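Local structure of hypothetical lipoprotein ymcC (Escherichia coli K12, 2IN5) at residues I29-M37 and R46-I54. The protein is of unknown function but is a membrane lipoprotein probably connected with group 4 capsule polysaccharide. Numbering follows the deposited sequence.
Sequences IQALPYSTM and RIFVVLGYI
The F48 ring meets L32 CD1 at its edge, near the ring plane, 3.9 Å from F48 CZ. I29 CD1 approaches F48 CE1 obliquely at 3.7 Å, and T36 CB comes in obliquely on F48 CZ at 3.4 Å. The Y34 ring carries P33 CD over one face, offset toward the rim, while V50 CG2 reaches Y34 CD1 obliquely at 3.3 Å. These contacts join the antiparallel beta hairpin of strands 36-41 and 47-55 to helix 26-31 and the loop after it. F48 CG lies anti to the backbone N (chi1 -163°), which swings the ring toward I29 and L32. With F48 cut back to alanine, a gap would probably open among I29, L32 and T36, leaving these three side chains without the ring they pack on. T36 and V50 form a non-hydrogen-bonded pair, with side chains on the same face of the sheet as F48. M37 and V49 form the adjoining hydrogen-bonded pair, and their side chains project from the other face, where W61 of strand 58-62 touches both. Two backbone bonds join this pair, V49 N to M37 O and M37 N to V49 O, each 2.9 Å. S35 lies at the dimer contact: its OG hydrogen-bonds Q6 N of the second subunit. S35 CB packs against L51 CD2 at 3.8 Å. L51 N donates to S35 O at 3.0 Å.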
loop_
_atom_site.group_PDB
_atom_site.type_symbol
_atom_site.label_atom_id
_atom_site.label_comp_id
_atom_site.label_asym_id
_atom_site.label_seq_id
_atom_site.Cartn_x
_atom_site.Cartn_y
_atom_site.Cartn_z
ATOM N N ILE A 29 17.694 2.287 17.000
ATOM C CA ILE A 29 17.134 1.271 16.116
ATOM C C ILE A 29 16.176 0.382 16.915
ATOM O O ILE A 29 15.021 0.201 16.535
ATOM C CB ILE A 29 18.252 0.378 15.493
ATOM C CG1 ILE A 29 19.181 1.221 14.611
ATOM C CG2 ILE A 29 17.631 -0.756 14.679
ATOM C CD1 ILE A 29 18.493 1.895 13.434
ATOM N N GLN A 30 16.654 -0.167 18.026
ATOM C CA GLN A 30 15.821 -1.030 18.849
ATOM C C GLN A 30 14.671 -0.254 19.475
ATOM O O GLN A 30 13.721 -0.844 19.993
ATOM C CB GLN A 30 16.660 -1.687 19.943
ATOM C CG GLN A 30 17.826 -2.508 19.419
ATOM C CD GLN A 30 18.666 -3.084 20.538
ATOM O OE1 GLN A 30 19.157 -2.348 21.399
ATOM N NE2 GLN A 30 18.839 -4.404 20.536
ATOM N N ALA A 31 14.758 1.071 19.420
ATOM C CA ALA A 31 13.715 1.924 19.983
ATOM C C ALA A 31 12.612 2.231 18.961
ATOM O O ALA A 31 11.516 2.651 19.335
ATOM C CB ALA A 31 14.330 3.224 20.514
ATOM N N LEU A 32 12.900 2.038 17.674
ATOM C CA LEU A 32 11.880 2.286 16.658
ATOM C C LEU A 32 10.798 1.219 16.810
ATOM O O LEU A 32 11.083 0.020 16.835
ATOM C CB LEU A 32 12.482 2.262 15.255
ATOM C CG LEU A 32 13.362 3.482 14.945
ATOM C CD1 LEU A 32 13.888 3.376 13.534
ATOM C CD2 LEU A 32 12.574 4.773 15.108
ATOM N N PRO A 33 9.535 1.655 16.932
ATOM C CA PRO A 33 8.383 0.767 17.098
ATOM C C PRO A 33 8.061 -0.122 15.895
ATOM O O PRO A 33 7.466 -1.190 16.052
ATOM C CB PRO A 33 7.260 1.736 17.452
ATOM C CG PRO A 33 7.618 2.949 16.659
ATOM C CD PRO A 33 9.116 3.064 16.821
ATOM N N TYR A 34 8.482 0.305 14.708
ATOM C CA TYR A 34 8.235 -0.442 13.478
ATOM C C TYR A 34 9.480 -1.054 12.856
ATOM O O TYR A 34 10.603 -0.678 13.181
ATOM C CB TYR A 34 7.548 0.465 12.454
ATOM C CG TYR A 34 8.099 1.869 12.440
ATOM C CD1 TYR A 34 9.340 2.153 11.871
ATOM C CD2 TYR A 34 7.396 2.911 13.045
ATOM C CE1 TYR A 34 9.865 3.444 11.911
ATOM C CE2 TYR A 34 7.911 4.196 13.088
ATOM C CZ TYR A 34 9.141 4.457 12.524
ATOM O OH TYR A 34 9.644 5.737 12.577
ATOM N N SER A 35 9.252 -1.998 11.950
ATOM C CA SER A 35 10.310 -2.706 11.250
ATOM C C SER A 35 11.119 -1.807 10.324
ATOM O O SER A 35 10.592 -0.886 9.706
ATOM C CB SER A 35 9.706 -3.876 10.465
ATOM O OG SER A 35 9.056 -4.780 11.346
ATOM N N THR A 36 12.414 -2.077 10.242
ATOM C CA THR A 36 13.291 -1.286 9.401
ATOM C C THR A 36 14.288 -2.213 8.747
ATOM O O THR A 36 14.366 -3.384 9.096
ATOM C CB THR A 36 14.014 -0.186 10.218
ATOM O OG1 THR A 36 14.756 -0.781 11.290
ATOM C CG2 THR A 36 12.997 0.786 10.807
HETATM N N MSE A 37 15.055 -1.686 7.805
HETATM C CA MSE A 37 16.004 -2.497 7.065
HETATM C C MSE A 37 17.197 -1.693 6.494
HETATM O O MSE A 37 17.100 -0.484 6.256
HETATM C CB MSE A 37 15.223 -3.158 5.925
HETATM C CG MSE A 37 16.049 -3.898 4.899
HETATM SE SE MSE A 37 15.438 -3.489 3.097
HETATM C CE MSE A 37 13.672 -4.269 3.200
ATOM N N ARG A 46 25.127 1.556 2.019
ATOM C CA ARG A 46 23.983 1.145 2.810
ATOM C C ARG A 46 23.023 2.296 3.078
ATOM O O ARG A 46 23.446 3.383 3.473
ATOM C CB ARG A 46 24.467 0.575 4.139
ATOM C CG ARG A 46 23.388 0.474 5.180
ATOM C CD ARG A 46 23.949 0.700 6.571
ATOM N NE ARG A 46 24.729 -0.434 7.045
ATOM C CZ ARG A 46 25.176 -0.556 8.291
ATOM N NH1 ARG A 46 24.918 0.392 9.185
ATOM N NH2 ARG A 46 25.864 -1.634 8.650
ATOM N N ILE A 47 21.733 2.063 2.860
ATOM C CA ILE A 47 20.733 3.090 3.125
ATOM C C ILE A 47 19.685 2.522 4.066
ATOM O O ILE A 47 19.426 1.315 4.072
ATOM C CB ILE A 47 20.019 3.577 1.843
ATOM C CG1 ILE A 47 19.085 2.493 1.315
ATOM C CG2 ILE A 47 21.046 3.920 0.768
ATOM C CD1 ILE A 47 18.155 2.980 0.256
ATOM N N PHE A 48 19.082 3.406 4.852
ATOM C CA PHE A 48 18.062 3.033 5.818
ATOM C C PHE A 48 16.676 3.093 5.182
ATOM O O PHE A 48 16.301 4.104 4.592
ATOM C CB PHE A 48 18.116 3.979 7.011
ATOM C CG PHE A 48 17.398 3.468 8.218
ATOM C CD1 PHE A 48 17.853 2.330 8.874
ATOM C CD2 PHE A 48 16.268 4.110 8.697
ATOM C CE1 PHE A 48 17.192 1.838 9.995
ATOM C CE2 PHE A 48 15.597 3.628 9.817
ATOM C CZ PHE A 48 16.064 2.489 10.467
ATOM N N VAL A 49 15.921 2.005 5.315
ATOM C CA VAL A 49 14.574 1.902 4.755
ATOM C C VAL A 49 13.594 1.506 5.871
ATOM O O VAL A 49 13.956 0.778 6.786
ATOM C CB VAL A 49 14.559 0.844 3.618
ATOM C CG1 VAL A 49 13.168 0.679 3.067
ATOM C CG2 VAL A 49 15.513 1.260 2.510
ATOM N N VAL A 50 12.361 1.988 5.802
ATOM C CA VAL A 50 11.380 1.681 6.829
ATOM C C VAL A 50 10.182 0.924 6.237
ATOM O O VAL A 50 9.885 1.064 5.051
ATOM C CB VAL A 50 10.906 3.001 7.511
ATOM C CG1 VAL A 50 10.237 3.902 6.494
ATOM C CG2 VAL A 50 9.959 2.708 8.644
ATOM N N LEU A 51 9.503 0.107 7.046
ATOM C CA LEU A 51 8.345 -0.641 6.553
ATOM C C LEU A 51 7.135 0.240 6.701
ATOM O O LEU A 51 6.656 0.481 7.811
ATOM C CB LEU A 51 8.131 -1.947 7.336
ATOM C CG LEU A 51 6.859 -2.773 7.052
ATOM C CD1 LEU A 51 6.765 -3.148 5.567
ATOM C CD2 LEU A 51 6.888 -4.029 7.911
ATOM N N GLY A 52 6.643 0.728 5.570
ATOM C CA GLY A 52 5.486 1.599 5.592
ATOM C C GLY A 52 4.179 0.862 5.810
ATOM O O GLY A 52 3.387 1.258 6.657
ATOM N N TYR A 53 3.948 -0.213 5.064
ATOM C CA TYR A 53 2.694 -0.940 5.206
ATOM C C TYR A 53 2.704 -2.295 4.535
ATOM O O TYR A 53 3.599 -2.603 3.746
ATOM C CB TYR A 53 1.552 -0.093 4.649
ATOM C CG TYR A 53 1.882 0.561 3.322
ATOM C CD1 TYR A 53 1.731 -0.130 2.120
ATOM C CD2 TYR A 53 2.364 1.867 3.272
ATOM C CE1 TYR A 53 2.052 0.467 0.902
ATOM C CE2 TYR A 53 2.690 2.470 2.061
ATOM C CZ TYR A 53 2.531 1.768 0.883
ATOM O OH TYR A 53 2.835 2.381 -0.310
ATOM N N ILE A 54 1.712 -3.114 4.857
ATOM C CA ILE A 54 1.639 -4.450 4.269
ATOM C C ILE A 54 0.300 -4.668 3.586
ATOM O O ILE A 54 -0.746 -4.383 4.157
ATOM C CB ILE A 54 1.842 -5.545 5.341
ATOM C CG1 ILE A 54 3.135 -5.271 6.125
ATOM C CG2 ILE A 54 1.903 -6.913 4.684
ATOM C CD1 ILE A 54 3.353 -6.212 7.298
#